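Local atomic coordinates of putative aldo/keto reductase (PDB entry 4R9O), a protein that probably acts as an NADP-dependent oxidoreductase of the aldo/keto reductase family, built on a TIM barrel. Residues F20-W25 against V38-E43; R26-N31 against G60-A65. One frame throughout, in Å; residues are numbered along the deposited sequence.

Contact 1 (20-25 with 38-43) and contact 2 (26-31 with 60-65) have centres about 13 Å apart and interleave along the chain: 26-31 continues directly from 20-25 and leads on toward helix 34-46, which carries 38-43, before 60-65 closes contact 2. They also touch: the Trp30 ring approaches contact 1, with CZ3 3.6 Å from Tyr24 CE1 and CH2 3.6 Å from Met22 CE, while Tyr24 O lies 3.5 Å from Cys63 SG. Both border the probable active site. The side chains of Tyr24 and Cys63 come within about 6 and 4 Å, respectively, of that of Tyr58, the likely proton donor, and the side chain of Phe40 comes within about 4 Å of Gly267, a probable NADP-binding residue.

Contact 1: residues F20-W25 against V38-E43; sequences FVMGYW and VSFIEE
With its CG anti to the backbone N (chi1 -172°) and the chain then bent at chi2 and chi3, Met22 meets Phe40, which reaches out from its helix with CG likewise anti to N (chi1 178°), and the two side chains approach from opposite directions. The sulfur stands beside the Phe40 ring, not over it: Met22 SD is 3.8 Å from Phe40 CZ, and the line to it from the ring centroid runs 75° off the ring normal, a Met-aromatic contact made at the edge. The methyl CE of Met22 lies in the ring plane, also 3.8 Å from Phe40 CZ. This edge contact joins strand 16-23 to helix 34-46, the first strand and an outer helix of the TIM barrel, with Val272 and Ile269 of helix 269-276 also packing on Met22 and Phe40 respectively. Tyr24 slides past Phe40 in the opposite sense and brings its OH to 3.6 Å from Phe40 CD2, near the plane of the phenylalanine ring. The same oxygen rests 3.5 Å from Ile41 CG1, whose side chain crosses that of Tyr24 at about a right angle. Beyond these apolar neighbours Tyr24 OH is hydrogen-bonded to His44 NE2, one turn further along the helix.

Contact 2: residues R26-N31 against G60-A65; sequences RLMDWN and GYQCEA
Met28 and Leu27 meet Cys63 through its sulfur, which lies 3.6 Å from Met28 CG and 3.8 Å from Leu27 CB. Along Met28, CB starts toward residues 60-65, and with CG anti to the carbonyl carbon (chi1 -55°) the next methylene is set against Cys63 SG while also approaching Gln62 CB. The chain then bends at chi2 and again at chi3. SD consequently turns to Gln62, 3.9 Å from its CB, and the methyl CE stays beside that same carbon at 4.1 Å. Met28 and Gln62 cross at about a right angle, so the thioether lies across the root of the glutamine side chain. Leu27 also touches the backbone of Cys63, its CD2 3.8 Å from Cys63 O. No hydrogen bond spans the two segments, and the evidence is of apolar packing in which Cys63 SG is the shared point. Ala66, in the next part of helix 63-73, also touches both Leu27 and Met28. Gln62 occupies the N-cap position of that helix, and Cys63 is its first residue. The short helix 27-30, which follows the first barrel strand, is thereby packed against the start of helix 63-73, close to Tyr58, the probable proton donor, at the end of the TIM barrel where aldo/keto reductases carry their active site.

Contact 1: residues F20-W25 against V38-E43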
ATOM      1  N   PHE C  20       0.426  27.359 -24.009  1.00 32.29           N
ATOM      2  CA  PHE C  20      -0.784  27.146 -23.225  1.00 33.38           C
ATOM      3  C   PHE C  20      -1.914  26.681 -24.146  1.00 31.77           C
ATOM      4  O   PHE C  20      -2.059  27.167 -25.262  1.00 31.65           O
ATOM      5  CB  PHE C  20      -1.185  28.418 -22.473  1.00 35.82           C
ATOM      6  CG  PHE C  20      -0.408  28.648 -21.205  1.00 35.03           C
ATOM      7  CD1 PHE C  20      -0.887  28.185 -19.992  1.00 35.45           C
ATOM      8  CD2 PHE C  20       0.790  29.342 -21.225  1.00 38.82           C
ATOM      9  CE1 PHE C  20      -0.174  28.394 -18.815  1.00 39.34           C
ATOM     10  CE2 PHE C  20       1.504  29.567 -20.054  1.00 39.96           C
ATOM     11  CZ  PHE C  20       1.018  29.090 -18.846  1.00 39.94           C
ATOM     12  N   VAL C  21      -2.708  25.732 -23.664  1.00 31.50           N
ATOM     13  CA  VAL C  21      -3.772  25.118 -24.457  1.00 29.44           C
ATOM     14  C   VAL C  21      -5.147  25.405 -23.860  1.00 30.65           C
ATOM     15  O   VAL C  21      -5.359  25.219 -22.660  1.00 30.18           O
ATOM     16  CB  VAL C  21      -3.554  23.589 -24.553  1.00 29.15           C
ATOM     17  CG1 VAL C  21      -4.736  22.902 -25.247  1.00 30.20           C
ATOM     18  CG2 VAL C  21      -2.246  23.292 -25.281  1.00 28.75           C
ATOM     19  N   MET C  22      -6.087  25.878 -24.679  1.00 32.80           N
ATOM     20  CA  MET C  22      -7.453  26.073 -24.183  1.00 31.07           C
ATOM     21  C   MET C  22      -8.232  24.761 -24.241  1.00 28.84           C
ATOM     22  O   MET C  22      -8.459  24.217 -25.321  1.00 30.13           O
ATOM     23  CB  MET C  22      -8.187  27.156 -24.982  1.00 32.08           C
ATOM     24  CG  MET C  22      -9.543  27.524 -24.389  1.00 34.19           C
ATOM     25  SD  MET C  22      -9.388  28.288 -22.755  1.00 38.09           S
ATOM     26  CE  MET C  22     -10.697  27.461 -21.859  1.00 65.75           C
ATOM     27  N   GLY C  23      -8.640  24.259 -23.078  1.00 28.41           N
ATOM     28  CA  GLY C  23      -9.396  23.012 -22.992  1.00 24.59           C
ATOM     29  C   GLY C  23     -10.904  23.252 -22.950  1.00 28.26           C
ATOM     30  O   GLY C  23     -11.386  24.138 -22.244  1.00 30.31           O
ATOM     31  N   TYR C  24     -11.656  22.453 -23.701  1.00 26.25           N
ATOM     32  CA  TYR C  24     -13.085  22.684 -23.840  1.00 29.81           C
ATOM     33  C   TYR C  24     -13.960  21.577 -23.241  1.00 30.59           C
ATOM     34  O   TYR C  24     -15.131  21.447 -23.599  1.00 29.86           O
ATOM     35  CB  TYR C  24     -13.426  22.891 -25.322  1.00 27.02           C
ATOM     36  CG  TYR C  24     -13.107  24.296 -25.794  1.00 28.32           C
ATOM     37  CD1 TYR C  24     -13.999  25.342 -25.559  1.00 28.82           C
ATOM     38  CD2 TYR C  24     -11.915  24.586 -26.452  1.00 25.43           C
ATOM     39  CE1 TYR C  24     -13.716  26.635 -25.970  1.00 31.39           C
ATOM     40  CE2 TYR C  24     -11.622  25.888 -26.871  1.00 26.12           C
ATOM     41  CZ  TYR C  24     -12.527  26.905 -26.629  1.00 30.04           C
ATOM     42  OH  TYR C  24     -12.260  28.196 -27.045  1.00 29.50           O
ATOM     43  N   TRP C  25     -13.418  20.812 -22.296  1.00 28.45           N
ATOM     44  CA  TRP C  25     -14.194  19.722 -21.719  1.00 29.14           C
ATOM     45  C   TRP C  25     -15.378  20.218 -20.889  1.00 29.75           C
ATOM     46  O   TRP C  25     -16.355  19.491 -20.736  1.00 29.82           O
ATOM     47  CB  TRP C  25     -13.290  18.793 -20.888  1.00 31.27           C
ATOM     48  CG  TRP C  25     -13.032  19.187 -19.458  1.00 35.55           C
ATOM     49  CD1 TRP C  25     -13.692  18.730 -18.347  1.00 38.47           C
ATOM     50  CD2 TRP C  25     -12.026  20.088 -18.983  1.00 36.96           C
ATOM     51  NE1 TRP C  25     -13.165  19.303 -17.212  1.00 40.71           N
ATOM     52  CE2 TRP C  25     -12.140  20.137 -17.574  1.00 41.69           C
ATOM     53  CE3 TRP C  25     -11.040  20.856 -19.607  1.00 38.69           C
ATOM     54  CZ2 TRP C  25     -11.306  20.930 -16.783  1.00 46.00           C
ATOM     55  CZ3 TRP C  25     -10.208  21.639 -18.818  1.00 43.10           C
ATOM     56  CH2 TRP C  25     -10.347  21.669 -17.418  1.00 45.17           C
ATOM     57  N   VAL C  38     -17.747  32.266 -30.235  1.00 37.82           N
ATOM     58  CA  VAL C  38     -16.932  32.907 -31.260  1.00 39.38           C
ATOM     59  C   VAL C  38     -16.045  33.990 -30.647  1.00 39.77           C
ATOM     60  O   VAL C  38     -14.838  34.037 -30.898  1.00 37.13           O
ATOM     61  CB  VAL C  38     -17.803  33.539 -32.372  1.00 41.15           C
ATOM     62  CG1 VAL C  38     -16.973  34.494 -33.224  1.00 39.92           C
ATOM     63  CG2 VAL C  38     -18.457  32.451 -33.226  1.00 42.65           C
ATOM     64  N   SER C  39     -16.655  34.856 -29.844  1.00 41.06           N
ATOM     65  CA  SER C  39     -15.939  35.955 -29.202  1.00 41.31           C
ATOM     66  C   SER C  39     -14.850  35.457 -28.249  1.00 38.01           C
ATOM     67  O   SER C  39     -13.750  36.015 -28.217  1.00 37.26           O
ATOM     68  CB  SER C  39     -16.923  36.851 -28.448  1.00 43.13           C
ATOM     69  OG  SER C  39     -17.956  37.271 -29.313  1.00 48.35           O
ATOM     70  N   PHE C  40     -15.169  34.419 -27.476  1.00 33.54           N
ATOM     71  CA  PHE C  40     -14.218  33.823 -26.534  1.00 35.29           C
ATOM     72  C   PHE C  40     -13.007  33.220 -27.251  1.00 35.54           C
ATOM     73  O   PHE C  40     -11.868  33.399 -26.821  1.00 37.39           O
ATOM     74  CB  PHE C  40     -14.908  32.749 -25.677  1.00 34.33           C
ATOM     75  CG  PHE C  40     -13.984  32.063 -24.711  1.00 35.54           C
ATOM     76  CD1 PHE C  40     -13.543  32.718 -23.572  1.00 37.50           C
ATOM     77  CD2 PHE C  40     -13.551  30.764 -24.943  1.00 35.40           C
ATOM     78  CE1 PHE C  40     -12.687  32.098 -22.683  1.00 38.82           C
ATOM     79  CE2 PHE C  40     -12.688  30.132 -24.063  1.00 33.52           C
ATOM     80  CZ  PHE C  40     -12.254  30.790 -22.931  1.00 35.72           C
ATOM     81  N   ILE C  41     -13.264  32.496 -28.337  1.00 35.13           N
ATOM     82  CA  ILE C  41     -12.204  31.951 -29.177  1.00 35.31           C
ATOM     83  C   ILE C  41     -11.329  33.076 -29.720  1.00 36.34           C
ATOM     84  O   ILE C  41     -10.109  33.033 -29.597  1.00 36.97           O
ATOM     85  CB  ILE C  41     -12.781  31.128 -30.354  1.00 38.21           C
ATOM     86  CG1 ILE C  41     -13.485  29.871 -29.832  1.00 35.89           C
ATOM     87  CG2 ILE C  41     -11.676  30.756 -31.342  1.00 37.59           C
ATOM     88  CD1 ILE C  41     -14.291  29.136 -30.882  1.00 36.48           C
ATOM     89  N   GLU C  42     -11.960  34.092 -30.311  1.00 36.36           N
ATOM     90  CA  GLU C  42     -11.231  35.246 -30.829  1.00 38.31           C
ATOM     91  C   GLU C  42     -10.392  35.918 -29.750  1.00 38.26           C
ATOM     92  O   GLU C  42      -9.311  36.429 -30.031  1.00 41.21           O
ATOM     93  CB  GLU C  42     -12.204  36.267 -31.440  1.00 40.96           C
ATOM     94  CG  GLU C  42     -12.812  35.814 -32.746  1.00 41.37           C
ATOM     95  CD  GLU C  42     -13.764  36.833 -33.325  1.00 46.79           C
ATOM     96  OE1 GLU C  42     -14.194  37.735 -32.576  1.00 50.06           O
ATOM     97  OE2 GLU C  42     -14.081  36.728 -34.528  1.00 48.12           O
ATOM     98  N   GLU C  43     -10.888  35.922 -28.516  1.00 34.39           N
ATOM     99  CA  GLU C  43     -10.181  36.585 -27.425  1.00 40.00           C
ATOM    100  C   GLU C  43      -8.945  35.806 -26.969  1.00 38.87           C
ATOM    101  O   GLU C  43      -7.920  36.411 -26.644  1.00 36.25           O
ATOM    102  CB  GLU C  43     -11.124  36.833 -26.242  1.00 41.27           C
ATOM    103  CG  GLU C  43     -11.840  38.191 -26.332  0.87 46.16           C
ATOM    104  CD  GLU C  43     -12.988  38.347 -25.347  0.20 49.42           C
ATOM    105  OE1 GLU C  43     -13.451  37.328 -24.800  1.00 49.42           O
ATOM    106  OE2 GLU C  43     -13.432  39.495 -25.127  0.67 53.43           O
TER

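Contact 2: residues R26-N31 against G60-A65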
ATOM      1  N   ARG C  26     -15.308  21.456 -20.397  1.00 31.10           N
ATOM      2  CA  ARG C  26     -16.374  22.052 -19.576  1.00 33.35           C
ATOM      3  C   ARG C  26     -17.296  22.984 -20.365  1.00 33.68           C
ATOM      4  O   ARG C  26     -18.113  23.687 -19.772  1.00 34.54           O
ATOM      5  CB  ARG C  26     -15.775  22.848 -18.406  1.00 38.04           C
ATOM      6  CG  ARG C  26     -14.975  22.024 -17.416  1.00 43.45           C
ATOM      7  CD  ARG C  26     -15.825  21.595 -16.227  1.00 50.43           C
ATOM      8  NE  ARG C  26     -16.064  22.700 -15.298  1.00 56.50           N
ATOM      9  CZ  ARG C  26     -17.192  22.883 -14.619  1.00 59.59           C
ATOM     10  NH1 ARG C  26     -17.314  23.918 -13.799  1.00 62.93           N
ATOM     11  NH2 ARG C  26     -18.199  22.036 -14.755  1.00 59.90           N
ATOM     12  N   LEU C  27     -17.148  23.001 -21.687  1.00 32.71           N
ATOM     13  CA  LEU C  27     -17.857  23.954 -22.540  1.00 30.79           C
ATOM     14  C   LEU C  27     -19.360  24.030 -22.281  1.00 33.07           C
ATOM     15  O   LEU C  27     -19.910  25.126 -22.190  1.00 35.15           O
ATOM     16  CB  LEU C  27     -17.616  23.624 -24.014  1.00 29.98           C
ATOM     17  CG  LEU C  27     -18.317  24.524 -25.046  1.00 33.13           C
ATOM     18  CD1 LEU C  27     -18.141  26.012 -24.731  1.00 31.87           C
ATOM     19  CD2 LEU C  27     -17.785  24.221 -26.434  1.00 35.11           C
ATOM     20  N   MET C  28     -20.026  22.885 -22.162  1.00 31.51           N
ATOM     21  CA  MET C  28     -21.476  22.881 -21.959  1.00 36.13           C
ATOM     22  C   MET C  28     -21.890  23.585 -20.654  1.00 38.64           C
ATOM     23  O   MET C  28     -22.967  24.181 -20.580  1.00 39.11           O
ATOM     24  CB  MET C  28     -22.023  21.442 -21.972  1.00 36.32           C
ATOM     25  CG  MET C  28     -21.680  20.641 -23.228  1.00 35.15           C
ATOM     26  SD  MET C  28     -22.041  21.523 -24.776  1.00 41.64           S
ATOM     27  CE  MET C  28     -23.822  21.684 -24.671  1.00 33.75           C
ATOM     28  N   ASP C  29     -21.032  23.526 -19.637  1.00 37.89           N
ATOM     29  CA  ASP C  29     -21.339  24.131 -18.341  1.00 40.50           C
ATOM     30  C   ASP C  29     -21.209  25.658 -18.367  1.00 42.93           C
ATOM     31  O   ASP C  29     -21.732  26.334 -17.488  1.00 44.56           O
ATOM     32  CB  ASP C  29     -20.430  23.569 -17.241  1.00 41.16           C
ATOM     33  CG  ASP C  29     -20.576  22.058 -17.056  1.00 40.23           C
ATOM     34  OD1 ASP C  29     -21.559  21.469 -17.551  1.00 39.60           O
ATOM     35  OD2 ASP C  29     -19.695  21.463 -16.403  1.00 40.73           O
ATOM     36  N   TRP C  30     -20.506  26.196 -19.361  1.00 42.89           N
ATOM     37  CA  TRP C  30     -20.318  27.649 -19.466  1.00 43.71           C
ATOM     38  C   TRP C  30     -21.597  28.354 -19.899  1.00 48.46           C
ATOM     39  O   TRP C  30     -21.746  29.562 -19.688  1.00 51.81           O
ATOM     40  CB  TRP C  30     -19.201  27.995 -20.451  1.00 41.07           C
ATOM     41  CG  TRP C  30     -17.868  27.392 -20.126  1.00 39.91           C
ATOM     42  CD1 TRP C  30     -17.503  26.769 -18.969  1.00 40.25           C
ATOM     43  CD2 TRP C  30     -16.721  27.357 -20.982  1.00 39.03           C
ATOM     44  NE1 TRP C  30     -16.195  26.348 -19.050  1.00 41.00           N
ATOM     45  CE2 TRP C  30     -15.695  26.689 -20.279  1.00 39.53           C
ATOM     46  CE3 TRP C  30     -16.461  27.827 -22.276  1.00 39.85           C
ATOM     47  CZ2 TRP C  30     -14.434  26.476 -20.828  1.00 38.24           C
ATOM     48  CZ3 TRP C  30     -15.208  27.617 -22.818  1.00 41.00           C
ATOM     49  CH2 TRP C  30     -14.209  26.941 -22.095  1.00 38.87           C
ATOM     50  N   ASN C  31     -22.505  27.603 -20.516  1.00 50.03           N
ATOM     51  CA  ASN C  31     -23.764  28.150 -21.030  1.00 52.44           C
ATOM     52  C   ASN C  31     -23.548  29.313 -22.007  1.00 53.33           C
ATOM     53  O   ASN C  31     -24.130  30.393 -21.852  1.00 55.99           O
ATOM     54  CB  ASN C  31     -24.667  28.597 -19.874  1.00 55.36           C
ATOM     55  CG  ASN C  31     -25.161  27.431 -19.036  0.35 57.53           C
ATOM     56  OD1 ASN C  31     -25.101  27.463 -17.806  1.00 58.56           O
ATOM     57  ND2 ASN C  31     -25.651  26.390 -19.701  1.00 58.25           N
ATOM     58  N   GLY C  60     -21.030  14.907 -22.585  1.00 35.37           N
ATOM     59  CA  GLY C  60     -21.999  13.915 -22.999  1.00 34.24           C
ATOM     60  C   GLY C  60     -22.104  13.847 -24.509  1.00 30.60           C
ATOM     61  O   GLY C  60     -23.206  13.795 -25.055  1.00 31.89           O
ATOM     62  N   TYR C  61     -20.950  13.849 -25.174  1.00 29.33           N
ATOM     63  CA  TYR C  61     -20.860  13.821 -26.635  1.00 33.20           C
ATOM     64  C   TYR C  61     -21.507  15.063 -27.254  1.00 33.60           C
ATOM     65  O   TYR C  61     -22.163  14.971 -28.290  1.00 36.36           O
ATOM     66  CB  TYR C  61     -21.509  12.547 -27.215  1.00 30.40           C
ATOM     67  CG  TYR C  61     -20.841  11.238 -26.799  1.00 30.00           C
ATOM     68  CD1 TYR C  61     -19.799  10.694 -27.543  1.00 29.80           C
ATOM     69  CD2 TYR C  61     -21.270  10.543 -25.672  1.00 31.16           C
ATOM     70  CE1 TYR C  61     -19.185   9.492 -27.170  1.00 29.48           C
ATOM     71  CE2 TYR C  61     -20.668   9.348 -25.289  1.00 30.81           C
ATOM     72  CZ  TYR C  61     -19.632   8.826 -26.046  1.00 31.55           C
ATOM     73  OH  TYR C  61     -19.043   7.639 -25.674  1.00 32.85           O
ATOM     74  N   GLN C  62     -21.305  16.222 -26.633  1.00 30.64           N
ATOM     75  CA  GLN C  62     -21.916  17.455 -27.135  1.00 33.93           C
ATOM     76  C   GLN C  62     -20.943  18.598 -27.394  1.00 33.16           C
ATOM     77  O   GLN C  62     -21.257  19.506 -28.176  1.00 34.58           O
ATOM     78  CB  GLN C  62     -22.978  17.961 -26.159  1.00 34.92           C
ATOM     79  CG  GLN C  62     -24.218  17.118 -26.052  1.00 39.27           C
ATOM     80  CD  GLN C  62     -25.164  17.679 -25.009  1.00 45.44           C
ATOM     81  OE1 GLN C  62     -24.974  17.472 -23.809  1.00 50.46           O
ATOM     82  NE2 GLN C  62     -26.171  18.417 -25.456  1.00 45.13           N
ATOM     83  N   CYS C  63     -19.788  18.586 -26.727  1.00 29.25           N
ATOM     84  CA  CYS C  63     -18.889  19.743 -26.775  1.00 28.94           C
ATOM     85  C   CYS C  63     -18.291  19.963 -28.156  1.00 30.77           C
ATOM     86  O   CYS C  63     -18.151  21.107 -28.582  1.00 33.17           O
ATOM     87  CB  CYS C  63     -17.755  19.611 -25.752  1.00 26.65           C
ATOM     88  SG  CYS C  63     -18.262  19.917 -24.044  1.00 32.65           S
ATOM     89  N   GLU C  64     -17.927  18.884 -28.846  1.00 28.81           N
ATOM     90  CA  GLU C  64     -17.364  19.022 -30.193  1.00 31.48           C
ATOM     91  C   GLU C  64     -18.332  19.767 -31.110  1.00 32.18           C
ATOM     92  O   GLU C  64     -17.948  20.716 -31.787  1.00 30.85           O
ATOM     93  CB  GLU C  64     -17.020  17.656 -30.800  1.00 31.97           C
ATOM     94  CG  GLU C  64     -15.635  17.132 -30.425  1.00 29.81           C
ATOM     95  CD  GLU C  64     -15.348  15.756 -31.020  1.00 34.53           C
ATOM     96  OE1 GLU C  64     -16.308  15.042 -31.396  1.00 33.70           O
ATOM     97  OE2 GLU C  64     -14.153  15.386 -31.107  1.00 37.04           O
ATOM     98  N   ALA C  65     -19.590  19.341 -31.105  1.00 33.12           N
ATOM     99  CA  ALA C  65     -20.597  19.921 -31.983  1.00 34.22           C
ATOM    100  C   ALA C  65     -20.883  21.373 -31.631  1.00 33.12           C
ATOM    101  O   ALA C  65     -21.169  22.184 -32.510  1.00 33.63           O
ATOM    102  CB  ALA C  65     -21.886  19.103 -31.927  1.00 36.87           C
TER